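Local coordinates for protein aminotransferase AspB (Helicobacter pylori 26695, PDB 3EZS) that probably transfers amino groups between amino acids and keto acids with the help of pyridoxal 5'-phosphate, at residues 58-63 against 87-92; 286-291 against 356-361; 324-329 against 366-371. All blocks are in the same frame, centred on the assembly; numbering follows the deposited sequence. Where two conformers were deposited one is given.

Contact 1 of 3, residues 58-63 against 87-92; sequences SAFEES and STLGSR. With PO4 (phosphate ion), chain C.
Water 1 donates to S87 O at 2.6 Å and also to S58 O at 2.7 Å, bridging the two segments, while water 2 donates to A59 O and accepts from S87 N. The polar links across the contact therefore run through two waters, and F60 makes most of the direct contact. Strand 85-88 is an outermost strand of the large-domain sheet of a fold type I aminotransferase, and here it leads into the loop before helix 92-102.

With CG anti to its carbonyl carbon (chi1 -65°), F60 extends its ring along the strand end, and its CE1 comes within 3.3 Å of S87 O at an oblique tilt, a van der Waals contact. CD1 of F60 lies 3.5 Å from S87 CB. Further along, L89 CD1 sits in the ring plane at the edge, 4.0 Å from F60 CZ, the two side chains crossing at about a right angle. L89 also packs on L89 of the second subunit, which places F60 one layer behind the dimer interface.

Beyond L89 the same segment turns to a phosphate ion, probably from the crystallisation liquor, that is also held by S228, S230 and R239. It occupies a site consistent with the cup that receives the cofactor phosphate in these enzymes. S91 grips one oxygen twice: its OG reaches PO4 O1 at 2.9 Å, and its backbone N-H points at that same O1 from 2.9 Å in a nearly straight bond of 163°.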
ATOM      1  N   SER A  58       9.816   3.707   3.672  1.00 39.73           N
ATOM      2  CA  SER A  58       9.250   3.121   2.453  1.00 42.54           C
ATOM      3  C   SER A  58      10.109   1.968   1.913  1.00 42.43           C
ATOM      4  O   SER A  58       9.583   1.042   1.291  1.00 42.19           O
ATOM      5  CB  SER A  58       9.001   4.172   1.374  1.00 43.37           C
ATOM      6  OG  SER A  58      10.192   4.771   0.932  1.00 45.27           O
ATOM      7  N   ALA A  59      11.422   2.034   2.178  1.00 42.41           N
ATOM      8  CA  ALA A  59      12.383   1.003   1.779  1.00 40.74           C
ATOM      9  C   ALA A  59      12.396  -0.203   2.723  1.00 40.85           C
ATOM     10  O   ALA A  59      13.062  -1.203   2.433  1.00 41.05           O
ATOM     11  CB  ALA A  59      13.776   1.598   1.717  1.00 36.51           C
ATOM     12  N   PHE A  60      11.674  -0.108   3.844  1.00 41.51           N
ATOM     13  CA  PHE A  60      11.673  -1.130   4.892  1.00 39.49           C
ATOM     14  C   PHE A  60      13.061  -1.158   5.544  1.00 39.54           C
ATOM     15  O   PHE A  60      14.013  -0.602   5.019  1.00 38.37           O
ATOM     16  CB  PHE A  60      11.281  -2.520   4.369  1.00 38.52           C
ATOM     17  CG  PHE A  60       9.862  -2.616   3.870  1.00 40.20           C
ATOM     18  CD1 PHE A  60       9.517  -2.141   2.628  1.00 39.91           C
ATOM     19  CD2 PHE A  60       8.885  -3.221   4.641  1.00 40.11           C
ATOM     20  CE1 PHE A  60       8.227  -2.243   2.159  1.00 42.21           C
ATOM     21  CE2 PHE A  60       7.581  -3.322   4.180  1.00 43.99           C
ATOM     22  CZ  PHE A  60       7.255  -2.840   2.933  1.00 38.51           C
ATOM     23  N   GLU A  61      13.162  -1.816   6.686  1.00 39.57           N
ATOM     24  CA  GLU A  61      14.400  -1.870   7.436  1.00 39.88           C
ATOM     25  C   GLU A  61      15.495  -2.638   6.715  1.00 40.18           C
ATOM     26  O   GLU A  61      15.231  -3.642   6.066  1.00 38.48           O
ATOM     27  CB  GLU A  61      14.143  -2.492   8.819  1.00 40.62           C
ATOM     28  CG  GLU A  61      13.289  -1.617   9.736  1.00 40.20           C
ATOM     29  CD  GLU A  61      13.942  -0.263   9.978  1.00 42.95           C
ATOM     30  OE1 GLU A  61      15.059  -0.244  10.534  1.00 51.64           O
ATOM     31  OE2 GLU A  61      13.348   0.779   9.614  1.00 40.83           O
ATOM     32  N   GLU A  62      16.726  -2.153   6.857  1.00 41.28           N
ATOM     33  CA  GLU A  62      17.900  -2.799   6.282  1.00 44.35           C
ATOM     34  C   GLU A  62      18.017  -4.255   6.681  1.00 41.48           C
ATOM     35  O   GLU A  62      18.450  -5.075   5.883  1.00 40.22           O
ATOM     36  CB  GLU A  62      19.182  -2.084   6.734  1.00 46.59           C
ATOM     37  CG  GLU A  62      19.460  -0.809   5.974  1.00 57.46           C
ATOM     38  CD  GLU A  62      19.663  -1.093   4.501  1.00 68.47           C
ATOM     39  OE1 GLU A  62      20.438  -2.027   4.176  1.00 72.79           O
ATOM     40  OE2 GLU A  62      19.038  -0.399   3.673  1.00 70.75           O
ATOM     41  N   SER A  63      17.642  -4.561   7.927  1.00 40.55           N
ATOM     42  CA  SER A  63      17.727  -5.916   8.436  1.00 40.23           C
ATOM     43  C   SER A  63      16.773  -6.840   7.686  1.00 38.17           C
ATOM     44  O   SER A  63      17.099  -7.968   7.430  1.00 39.96           O
ATOM     45  CB  SER A  63      17.469  -5.929   9.944  1.00 42.84           C
ATOM     46  OG  SER A  63      16.205  -5.376  10.267  1.00 43.03           O
ATOM     47  N   SER A  87      12.295  -4.425  -0.951  1.00 40.49           N
ATOM     48  CA  SER A  87      11.302  -5.011  -0.037  0.50 39.11           C
ATOM     49  C   SER A  87       9.939  -4.407  -0.349  1.00 39.32           C
ATOM     50  O   SER A  87       9.832  -3.176  -0.527  1.00 39.84           O
ATOM     51  CB  SER A  87      11.642  -4.695   1.429  0.50 38.54           C
ATOM     52  OG  SER A  87      12.833  -5.328   1.873  0.50 37.52           O
ATOM     53  N   THR A  88       8.899  -5.243  -0.396  1.00 39.44           N
ATOM     54  CA  THR A  88       7.546  -4.786  -0.731  1.00 38.68           C
ATOM     55  C   THR A  88       6.475  -5.309   0.249  1.00 39.62           C
ATOM     56  O   THR A  88       6.734  -6.195   1.060  1.00 36.56           O
ATOM     57  CB  THR A  88       7.183  -5.209  -2.176  1.00 37.95           C
ATOM     58  OG1 THR A  88       7.020  -6.631  -2.244  1.00 39.68           O
ATOM     59  CG2 THR A  88       8.269  -4.785  -3.152  1.00 36.72           C
ATOM     60  N   LEU A  89       5.273  -4.746   0.144  1.00 39.17           N
ATOM     61  CA  LEU A  89       4.167  -5.075   1.026  1.00 41.28           C
ATOM     62  C   LEU A  89       3.376  -6.238   0.427  1.00 42.71           C
ATOM     63  O   LEU A  89       2.208  -6.100   0.089  1.00 44.96           O
ATOM     64  CB  LEU A  89       3.276  -3.831   1.217  1.00 42.67           C
ATOM     65  CG  LEU A  89       2.458  -3.811   2.503  1.00 42.95           C
ATOM     66  CD1 LEU A  89       3.447  -3.647   3.678  1.00 38.08           C
ATOM     67  CD2 LEU A  89       1.424  -2.717   2.502  1.00 35.97           C
ATOM     68  N   GLY A  90       4.012  -7.402   0.338  1.00 42.38           N
ATOM     69  CA  GLY A  90       3.421  -8.553  -0.336  1.00 43.88           C
ATOM     70  C   GLY A  90       3.706  -8.431  -1.826  1.00 43.99           C
ATOM     71  O   GLY A  90       4.426  -7.528  -2.250  1.00 46.67           O
ATOM     72  N   SER A  91       3.165  -9.337  -2.625  1.00 43.05           N
ATOM     73  CA  SER A  91       3.372  -9.290  -4.075  1.00 43.03           C
ATOM     74  C   SER A  91       2.239  -8.582  -4.844  1.00 41.46           C
ATOM     75  O   SER A  91       2.452  -8.061  -5.943  1.00 40.42           O
ATOM     76  CB  SER A  91       3.561 -10.714  -4.622  1.00 44.42           C
ATOM     77  OG  SER A  91       2.387 -11.493  -4.443  1.00 46.99           O
ATOM     78  N   ARG A  92       1.044  -8.565  -4.273  1.00 40.93           N
ATOM     79  CA  ARG A  92      -0.118  -8.038  -4.981  1.00 43.11           C
ATOM     80  C   ARG A  92       0.082  -6.608  -5.477  1.00 40.82           C
ATOM     81  O   ARG A  92      -0.175  -6.287  -6.632  1.00 42.38           O
ATOM     82  CB  ARG A  92      -1.365  -8.095  -4.092  1.00 42.77           C
ATOM     83  CG  ARG A  92      -2.629  -7.803  -4.859  1.00 47.67           C
ATOM     84  CD  ARG A  92      -3.848  -7.664  -3.985  1.00 56.98           C
ATOM     85  NE  ARG A  92      -5.012  -7.434  -4.837  1.00 61.51           N
ATOM     86  CZ  ARG A  92      -5.743  -8.389  -5.417  1.00 68.92           C
ATOM     87  NH1 ARG A  92      -5.459  -9.681  -5.233  1.00 70.19           N
ATOM     88  NH2 ARG A  92      -6.780  -8.053  -6.193  1.00 69.64           N
TER
HETATM   89  P   PO4 C 376       0.495 -11.815  -1.615  1.00 38.17           P
HETATM   90  O1  PO4 C 376       1.997 -11.781  -1.556  1.00 41.02           O
HETATM   91  O2  PO4 C 376      -0.056 -10.444  -1.817  1.00 37.69           O
HETATM   92  O3  PO4 C 376      -0.038 -12.327  -0.324  1.00 37.68           O
HETATM   93  O4  PO4 C 376       0.088 -12.646  -2.795  1.00 45.59           O
HETATM   94  O   HOH W   1      10.149  -0.560  -0.785  1.00 33.36           O
HETATM   95  O   HOH W   2      13.593  -1.994  -0.109  1.00 32.64           O

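Contact 2 of 3, residues 286-291 against 356-361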
ATOM      1  N   ARG A 286       5.707 -27.102   3.151  1.00 42.09           N
ATOM      2  CA  ARG A 286       5.950 -27.642   1.804  1.00 41.88           C
ATOM      3  C   ARG A 286       5.678 -29.139   1.768  1.00 41.01           C
ATOM      4  O   ARG A 286       5.124 -29.654   0.807  1.00 40.18           O
ATOM      5  CB  ARG A 286       7.389 -27.409   1.354  1.00 41.74           C
ATOM      6  CG  ARG A 286       7.602 -27.745  -0.138  1.00 42.63           C
ATOM      7  CD  ARG A 286       9.064 -27.827  -0.546  1.00 45.39           C
ATOM      8  NE  ARG A 286       9.768 -28.937   0.116  1.00 49.92           N
ATOM      9  CZ  ARG A 286       9.629 -30.238  -0.186  1.00 54.19           C
ATOM     10  NH1 ARG A 286       8.799 -30.653  -1.132  1.00 52.49           N
ATOM     11  NH2 ARG A 286      10.312 -31.156   0.491  1.00 51.32           N
ATOM     12  N   ASN A 287       6.100 -29.833   2.810  1.00 40.42           N
ATOM     13  CA  ASN A 287       5.883 -31.254   2.867  0.50 41.00           C
ATOM     14  C   ASN A 287       4.397 -31.623   2.819  1.00 40.15           C
ATOM     15  O   ASN A 287       4.048 -32.608   2.210  1.00 39.99           O
ATOM     16  CB  ASN A 287       6.510 -31.846   4.110  0.50 40.96           C
ATOM     17  CG  ASN A 287       6.482 -33.329   4.078  0.50 42.28           C
ATOM     18  OD1 ASN A 287       5.741 -33.950   4.832  0.50 42.46           O
ATOM     19  ND2 ASN A 287       7.213 -33.916   3.129  0.50 34.49           N
ATOM     20  N   ILE A 288       3.545 -30.817   3.446  1.00 40.12           N
ATOM     21  CA  ILE A 288       2.105 -31.057   3.422  1.00 40.23           C
ATOM     22  C   ILE A 288       1.591 -30.869   1.996  1.00 39.35           C
ATOM     23  O   ILE A 288       0.855 -31.706   1.486  1.00 36.34           O
ATOM     24  CB  ILE A 288       1.320 -30.122   4.372  1.00 40.35           C
ATOM     25  CG1 ILE A 288       1.672 -30.382   5.837  1.00 42.21           C
ATOM     26  CG2 ILE A 288      -0.191 -30.328   4.221  1.00 40.26           C
ATOM     27  CD1 ILE A 288       1.076 -29.308   6.773  1.00 41.88           C
ATOM     28  N   TYR A 289       1.994 -29.783   1.348  1.00 39.77           N
ATOM     29  CA  TYR A 289       1.577 -29.555  -0.033  1.00 41.51           C
ATOM     30  C   TYR A 289       2.172 -30.606  -0.978  1.00 41.36           C
ATOM     31  O   TYR A 289       1.536 -30.965  -1.959  1.00 41.28           O
ATOM     32  CB  TYR A 289       1.940 -28.155  -0.519  1.00 42.51           C
ATOM     33  CG  TYR A 289       1.333 -27.023   0.290  1.00 43.17           C
ATOM     34  CD1 TYR A 289      -0.033 -26.944   0.498  1.00 44.28           C
ATOM     35  CD2 TYR A 289       2.137 -26.016   0.815  1.00 49.08           C
ATOM     36  CE1 TYR A 289      -0.594 -25.897   1.242  1.00 47.96           C
ATOM     37  CE2 TYR A 289       1.596 -24.969   1.552  1.00 50.25           C
ATOM     38  CZ  TYR A 289       0.235 -24.915   1.761  1.00 45.40           C
ATOM     39  OH  TYR A 289      -0.281 -23.876   2.478  1.00 43.88           O
ATOM     40  N   ALA A 290       3.380 -31.090  -0.674  1.00 40.69           N
ATOM     41  CA  ALA A 290       4.025 -32.146  -1.455  1.00 40.01           C
ATOM     42  C   ALA A 290       3.165 -33.385  -1.413  1.00 40.19           C
ATOM     43  O   ALA A 290       2.869 -33.965  -2.459  1.00 41.05           O
ATOM     44  CB  ALA A 290       5.408 -32.466  -0.903  1.00 38.10           C
ATOM     45  N   ASN A 291       2.765 -33.773  -0.202  1.00 39.85           N
ATOM     46  CA  ASN A 291       1.894 -34.942   0.005  1.00 40.22           C
ATOM     47  C   ASN A 291       0.484 -34.784  -0.541  1.00 39.87           C
ATOM     48  O   ASN A 291      -0.142 -35.785  -0.916  1.00 40.39           O
ATOM     49  CB  ASN A 291       1.855 -35.340   1.477  1.00 40.49           C
ATOM     50  CG  ASN A 291       3.185 -35.911   1.967  1.00 44.52           C
ATOM     51  OD1 ASN A 291       3.918 -36.537   1.199  1.00 43.52           O
ATOM     52  ND2 ASN A 291       3.476 -35.739   3.255  1.00 39.75           N
ATOM     53  N   TYR A 356      -5.419 -27.878   2.602  1.00 41.07           N
ATOM     54  CA  TYR A 356      -5.726 -28.517   3.883  1.00 42.14           C
ATOM     55  C   TYR A 356      -4.671 -29.566   4.223  1.00 42.25           C
ATOM     56  O   TYR A 356      -3.919 -29.998   3.356  1.00 44.01           O
ATOM     57  CB  TYR A 356      -7.093 -29.188   3.844  1.00 42.18           C
ATOM     58  CG  TYR A 356      -8.208 -28.222   3.640  1.00 44.65           C
ATOM     59  CD1 TYR A 356      -8.603 -27.868   2.365  1.00 44.45           C
ATOM     60  CD2 TYR A 356      -8.881 -27.659   4.715  1.00 46.86           C
ATOM     61  CE1 TYR A 356      -9.617 -26.992   2.154  1.00 45.07           C
ATOM     62  CE2 TYR A 356      -9.900 -26.756   4.516  1.00 50.10           C
ATOM     63  CZ  TYR A 356     -10.267 -26.427   3.222  1.00 52.68           C
ATOM     64  OH  TYR A 356     -11.285 -25.528   2.975  1.00 52.62           O
ATOM     65  N   ASP A 357      -4.624 -29.976   5.488  1.00 41.18           N
ATOM     66  CA  ASP A 357      -3.722 -31.042   5.892  1.00 42.20           C
ATOM     67  C   ASP A 357      -4.122 -32.310   5.109  1.00 41.32           C
ATOM     68  O   ASP A 357      -5.313 -32.599   4.927  1.00 39.20           O
ATOM     69  CB  ASP A 357      -3.783 -31.295   7.401  1.00 40.55           C
ATOM     70  CG  ASP A 357      -2.604 -32.102   7.903  1.00 45.67           C
ATOM     71  OD1 ASP A 357      -1.525 -32.126   7.242  1.00 42.52           O
ATOM     72  OD2 ASP A 357      -2.752 -32.701   8.984  1.00 54.03           O
ATOM     73  N   THR A 358      -3.117 -33.066   4.669  1.00 40.55           N
ATOM     74  CA  THR A 358      -3.328 -34.208   3.776  1.00 37.23           C
ATOM     75  C   THR A 358      -4.456 -35.202   4.141  1.00 38.22           C
ATOM     76  O   THR A 358      -5.246 -35.568   3.280  1.00 38.13           O
ATOM     77  CB  THR A 358      -2.011 -34.933   3.543  1.00 37.25           C
ATOM     78  OG1 THR A 358      -0.985 -33.964   3.235  1.00 33.97           O
ATOM     79  CG2 THR A 358      -2.163 -35.959   2.404  1.00 36.52           C
ATOM     80  N   PRO A 359      -4.564 -35.615   5.411  1.00 37.96           N
ATOM     81  CA  PRO A 359      -5.628 -36.573   5.708  1.00 38.68           C
ATOM     82  C   PRO A 359      -7.054 -36.073   5.436  1.00 39.21           C
ATOM     83  O   PRO A 359      -7.938 -36.888   5.158  1.00 39.68           O
ATOM     84  CB  PRO A 359      -5.431 -36.859   7.205  1.00 38.91           C
ATOM     85  CG  PRO A 359      -4.022 -36.445   7.504  1.00 37.70           C
ATOM     86  CD  PRO A 359      -3.784 -35.283   6.615  1.00 39.79           C
ATOM     87  N   LEU A 360      -7.273 -34.757   5.503  1.00 38.08           N
ATOM     88  CA  LEU A 360      -8.596 -34.176   5.274  1.00 39.52           C
ATOM     89  C   LEU A 360      -9.019 -34.229   3.805  1.00 41.24           C
ATOM     90  O   LEU A 360     -10.209 -34.139   3.509  1.00 41.59           O
ATOM     91  CB  LEU A 360      -8.660 -32.732   5.797  1.00 39.70           C
ATOM     92  CG  LEU A 360      -8.297 -32.529   7.278  1.00 42.06           C
ATOM     93  CD1 LEU A 360      -8.087 -31.045   7.651  1.00 46.10           C
ATOM     94  CD2 LEU A 360      -9.361 -33.190   8.163  1.00 45.33           C
ATOM     95  N   LEU A 361      -8.053 -34.412   2.902  1.00 41.71           N
ATOM     96  CA  LEU A 361      -8.290 -34.436   1.463  1.00 41.64           C
ATOM     97  C   LEU A 361      -8.656 -35.797   0.870  1.00 43.21           C
ATOM     98  O   LEU A 361      -9.204 -35.852  -0.219  1.00 44.06           O
ATOM     99  CB  LEU A 361      -7.021 -33.939   0.728  1.00 41.64           C
ATOM    100  CG  LEU A 361      -6.495 -32.531   1.017  1.00 40.13           C
ATOM    101  CD1 LEU A 361      -5.233 -32.228   0.165  1.00 34.94           C
ATOM    102  CD2 LEU A 361      -7.577 -31.478   0.763  1.00 41.12           C
TER
HETATM  103  O   HOH W   3       1.249 -34.462   5.015  1.00 32.15           O
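I288 and N291, one turn apart on helix 280-299, face the start of helix 358-372, where T358 OG1 approaches both. The polar links run through one water and through N292. Water 3 donates to T358 OG1 at 2.9 Å and accepts from N291 ND2 at 3.1 Å. T358 OG1 is also hydrogen-bonded to N292 OD1, and N292 ND2 bonds to Y356 O, so N292, the next residue of helix 280-299 after N291, ties that helix to Y356 and T358 through both polar atoms of its amide.

The rest is van der Waals contact, much of it between carbon and oxygen. T358 OG1, placed beside its own backbone N (chi1 -47°), lies 3.6 Å from N291 CB, and T358 CG2 approaches N291 O at 3.9 Å. I288 meets D357 at about a right angle, and its CG2 branch stands 3.8 Å from D357 OD1 and equally far from Y356 O. F35 of a nearby loop touches I288 as well.

Within the second segment, D357 OD1 takes a weak, bent bond from T358 N.

Methyl groups here rest against oxygens: the chemistry is that of a partly solvated surface junction between helix 280-299 and the loop and first residues of helix 358-372, not of an oily core.

Contact 3 of 3, residues 324-329 against 366-371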
ATOM      1  N   LYS A 324     -21.384 -27.108 -10.099  1.00 40.39           N
ATOM      2  CA  LYS A 324     -22.776 -27.107  -9.632  1.00 42.54           C
ATOM      3  C   LYS A 324     -23.183 -28.458  -9.108  1.00 41.91           C
ATOM      4  O   LYS A 324     -23.738 -28.548  -8.022  1.00 42.11           O
ATOM      5  CB  LYS A 324     -23.755 -26.661 -10.747  1.00 43.08           C
ATOM      6  CG  LYS A 324     -24.060 -25.156 -10.782  1.00 45.76           C
ATOM      7  CD  LYS A 324     -24.415 -24.603 -12.182  1.00 46.00           C
ATOM      8  CE  LYS A 324     -25.458 -25.384 -12.960  1.00 51.59           C
ATOM      9  NZ  LYS A 324     -25.539 -24.927 -14.391  1.00 51.92           N
ATOM     10  N   THR A 325     -22.925 -29.495  -9.903  1.00 41.18           N
ATOM     11  CA  THR A 325     -23.244 -30.871  -9.531  1.00 40.75           C
ATOM     12  C   THR A 325     -22.542 -31.298  -8.244  1.00 40.49           C
ATOM     13  O   THR A 325     -23.179 -31.867  -7.345  1.00 39.22           O
ATOM     14  CB  THR A 325     -22.862 -31.880 -10.657  1.00 40.04           C
ATOM     15  OG1 THR A 325     -23.553 -31.522 -11.851  1.00 44.61           O
ATOM     16  CG2 THR A 325     -23.264 -33.320 -10.275  1.00 41.92           C
ATOM     17  N   LEU A 326     -21.242 -31.019  -8.147  1.00 38.56           N
ATOM     18  CA  LEU A 326     -20.483 -31.422  -6.972  0.50 38.48           C
ATOM     19  C   LEU A 326     -20.973 -30.701  -5.700  1.00 38.56           C
ATOM     20  O   LEU A 326     -21.076 -31.304  -4.638  1.00 36.96           O
ATOM     21  CB  LEU A 326     -18.989 -31.178  -7.220  0.50 37.79           C
ATOM     22  CG  LEU A 326     -17.991 -31.765  -6.227  0.50 34.34           C
ATOM     23  CD1 LEU A 326     -17.994 -33.275  -6.243  0.50 23.06           C
ATOM     24  CD2 LEU A 326     -16.610 -31.239  -6.548  0.50 36.90           C
ATOM     25  N   TYR A 327     -21.272 -29.417  -5.819  1.00 38.87           N
ATOM     26  CA  TYR A 327     -21.736 -28.648  -4.679  1.00 39.66           C
ATOM     27  C   TYR A 327     -23.136 -29.077  -4.238  1.00 40.30           C
ATOM     28  O   TYR A 327     -23.407 -29.231  -3.044  1.00 41.42           O
ATOM     29  CB  TYR A 327     -21.724 -27.172  -5.020  1.00 38.79           C
ATOM     30  CG  TYR A 327     -22.090 -26.283  -3.870  1.00 38.08           C
ATOM     31  CD1 TYR A 327     -21.254 -26.185  -2.758  1.00 40.11           C
ATOM     32  CD2 TYR A 327     -23.233 -25.492  -3.907  1.00 39.19           C
ATOM     33  CE1 TYR A 327     -21.573 -25.354  -1.691  1.00 42.10           C
ATOM     34  CE2 TYR A 327     -23.559 -24.656  -2.846  1.00 41.19           C
ATOM     35  CZ  TYR A 327     -22.719 -24.585  -1.747  1.00 41.94           C
ATOM     36  OH  TYR A 327     -23.026 -23.754  -0.698  1.00 43.51           O
ATOM     37  N   GLN A 328     -24.025 -29.240  -5.207  1.00 39.87           N
ATOM     38  CA  GLN A 328     -25.387 -29.684  -4.966  1.00 40.18           C
ATOM     39  C   GLN A 328     -25.438 -31.016  -4.230  1.00 39.70           C
ATOM     40  O   GLN A 328     -26.139 -31.156  -3.241  1.00 41.18           O
ATOM     41  CB  GLN A 328     -26.069 -29.827  -6.332  1.00 42.25           C
ATOM     42  CG  GLN A 328     -27.419 -30.500  -6.400  1.00 40.01           C
ATOM     43  CD  GLN A 328     -28.511 -29.703  -5.764  1.00 50.47           C
ATOM     44  OE1 GLN A 328     -29.379 -29.178  -6.463  1.00 50.25           O
ATOM     45  NE2 GLN A 328     -28.474 -29.578  -4.432  1.00 54.89           N
ATOM     46  N   ASN A 329     -24.687 -31.985  -4.730  1.00 38.47           N
ATOM     47  CA  ASN A 329     -24.678 -33.331  -4.194  1.00 37.66           C
ATOM     48  C   ASN A 329     -23.722 -33.636  -3.035  1.00 37.33           C
ATOM     49  O   ASN A 329     -24.043 -34.462  -2.176  1.00 35.59           O
ATOM     50  CB  ASN A 329     -24.352 -34.305  -5.319  1.00 38.31           C
ATOM     51  CG  ASN A 329     -25.425 -34.352  -6.386  1.00 38.74           C
ATOM     52  OD1 ASN A 329     -26.596 -34.517  -6.094  1.00 44.09           O
ATOM     53  ND2 ASN A 329     -25.011 -34.258  -7.629  1.00 45.53           N
ATOM     54  N   GLU A 366     -11.427 -38.389  -3.502  1.00 41.46           N
ATOM     55  CA  GLU A 366     -11.983 -39.637  -4.050  1.00 43.48           C
ATOM     56  C   GLU A 366     -13.401 -39.432  -4.602  1.00 41.62           C
ATOM     57  O   GLU A 366     -13.758 -39.953  -5.674  1.00 38.09           O
ATOM     58  CB  GLU A 366     -11.987 -40.738  -2.991  1.00 43.57           C
ATOM     59  CG  GLU A 366     -10.574 -41.249  -2.707  1.00 51.32           C
ATOM     60  CD  GLU A 366     -10.491 -42.349  -1.637  1.00 51.41           C
ATOM     61  OE1 GLU A 366     -11.499 -42.631  -0.931  1.00 56.93           O
ATOM     62  OE2 GLU A 366      -9.387 -42.938  -1.523  1.00 64.08           O
ATOM     63  N   ILE A 367     -14.189 -38.662  -3.854  1.00 39.68           N
ATOM     64  CA  ILE A 367     -15.553 -38.349  -4.231  1.00 39.50           C
ATOM     65  C   ILE A 367     -15.551 -37.609  -5.566  1.00 39.42           C
ATOM     66  O   ILE A 367     -16.279 -37.974  -6.497  1.00 37.28           O
ATOM     67  CB  ILE A 367     -16.241 -37.511  -3.139  1.00 37.31           C
ATOM     68  CG1 ILE A 367     -16.493 -38.370  -1.899  1.00 40.18           C
ATOM     69  CG2 ILE A 367     -17.581 -36.998  -3.618  1.00 44.55           C
ATOM     70  CD1 ILE A 367     -16.989 -37.591  -0.676  1.00 39.62           C
ATOM     71  N   ILE A 368     -14.708 -36.587  -5.655  1.00 39.25           N
ATOM     72  CA  ILE A 368     -14.571 -35.828  -6.881  1.00 38.80           C
ATOM     73  C   ILE A 368     -14.299 -36.766  -8.060  1.00 39.52           C
ATOM     74  O   ILE A 368     -14.958 -36.658  -9.098  1.00 38.39           O
ATOM     75  CB  ILE A 368     -13.462 -34.765  -6.757  1.00 39.34           C
ATOM     76  CG1 ILE A 368     -13.926 -33.625  -5.839  1.00 40.68           C
ATOM     77  CG2 ILE A 368     -13.076 -34.177  -8.158  1.00 38.19           C
ATOM     78  CD1 ILE A 368     -12.809 -32.557  -5.470  1.00 38.64           C
ATOM     79  N   GLU A 369     -13.352 -37.697  -7.889  1.00 40.02           N
ATOM     80  CA  GLU A 369     -12.995 -38.632  -8.953  1.00 39.38           C
ATOM     81  C   GLU A 369     -14.182 -39.490  -9.383  1.00 40.95           C
ATOM     82  O   GLU A 369     -14.359 -39.706 -10.581  1.00 41.98           O
ATOM     83  CB  GLU A 369     -11.777 -39.491  -8.563  1.00 37.95           C
ATOM     84  CG  GLU A 369     -11.307 -40.535  -9.631  1.00 40.97           C
ATOM     85  CD  GLU A 369     -10.745 -39.923 -10.928  1.00 43.33           C
ATOM     86  OE1 GLU A 369     -10.769 -38.694 -11.100  1.00 38.46           O
ATOM     87  OE2 GLU A 369     -10.255 -40.683 -11.790  1.00 48.70           O
ATOM     88  N   THR A 370     -15.010 -39.947  -8.434  1.00 40.54           N
ATOM     89  CA  THR A 370     -16.200 -40.734  -8.788  1.00 41.73           C
ATOM     90  C   THR A 370     -17.153 -39.949  -9.711  1.00 41.41           C
ATOM     91  O   THR A 370     -17.794 -40.536 -10.558  1.00 40.01           O
ATOM     92  CB  THR A 370     -17.009 -41.236  -7.554  1.00 42.55           C
ATOM     93  OG1 THR A 370     -17.542 -40.118  -6.838  1.00 46.14           O
ATOM     94  CG2 THR A 370     -16.149 -42.107  -6.599  1.00 40.43           C
ATOM     95  N   TYR A 371     -17.247 -38.629  -9.558  1.00 42.69           N
ATOM     96  CA  TYR A 371     -18.129 -37.826 -10.442  1.00 44.22           C
ATOM     97  C   TYR A 371     -17.543 -37.595 -11.832  1.00 47.22           C
ATOM     98  O   TYR A 371     -18.267 -37.345 -12.797  1.00 47.59           O
ATOM     99  CB  TYR A 371     -18.464 -36.468  -9.808  1.00 42.70           C
ATOM    100  CG  TYR A 371     -19.549 -36.563  -8.766  1.00 41.35           C
ATOM    101  CD1 TYR A 371     -19.262 -36.960  -7.478  1.00 42.84           C
ATOM    102  CD2 TYR A 371     -20.872 -36.273  -9.088  1.00 41.81           C
ATOM    103  CE1 TYR A 371     -20.271 -37.064  -6.515  1.00 44.49           C
ATOM    104  CE2 TYR A 371     -21.880 -36.367  -8.145  1.00 41.98           C
ATOM    105  CZ  TYR A 371     -21.573 -36.765  -6.862  1.00 38.43           C
ATOM    106  OH  TYR A 371     -22.565 -36.860  -5.932  1.00 40.83           O
TER
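Y371 reaches across from helix 358-372 to helix 319-330 and touches three residues there. T325 CG2, 4.0 Å from Y371 CE2, and L326 CD1, 4.1 Å from Y371 CD1, both approach the ring obliquely. N329 comes from the phenol end: its CB is only 3.2 Å from Y371 OH, a tight fit, while its carboxamide is turned almost parallel to the ring, the planes 19° apart, with N329 ND2 at 3.8 Å from Y371 CE2.

The first torsion of Y371 (chi1 -79°), with CG anti to the carbonyl carbon, sends the ring to this side, and the hydroxyl goes on to hydrogen-bond with E330 just past the segment. Helix 319-330 thus also anchors the phenol oxygen, through E330.

L326 and I368 meet differently. In the conformer of L326 described here they cross at about a right angle, L326 CD2 lying 3.7 Å from I368 CG1. F322, a turn earlier on the same helix as L326, packs on both I368 and Y371 and extends this apolar patch.

The helix segments stand 11.0 Å apart at their axes and cross at 126°, a pairing bridged chiefly by the Y371 ring and by L326 against I368. It joins two helices of the C-terminal small domain, the alpha/beta unit with a short antiparallel sheet typical of fold type I aminotransferases.

Contact 1 is the one that touches the phosphate, which marks the probable cofactor site, and its L89 and R92 pack on the second subunit; no other chain of the assembly touches contacts 2 and 3. Helix 358-372 joins those two: contact 2 uses its beginning and contact 3 a stretch near its end, their centres 20 Å apart and their nearest atoms about 5 Å. Along the chain their segments alternate, whereas contact 1 closes before either opens. Both lie far from the phosphate-bearing contact: the centre of contact 1 is 30 Å from that of contact 2 and 42 Å from that of contact 3, which lies on the opposite side of the chain's centre.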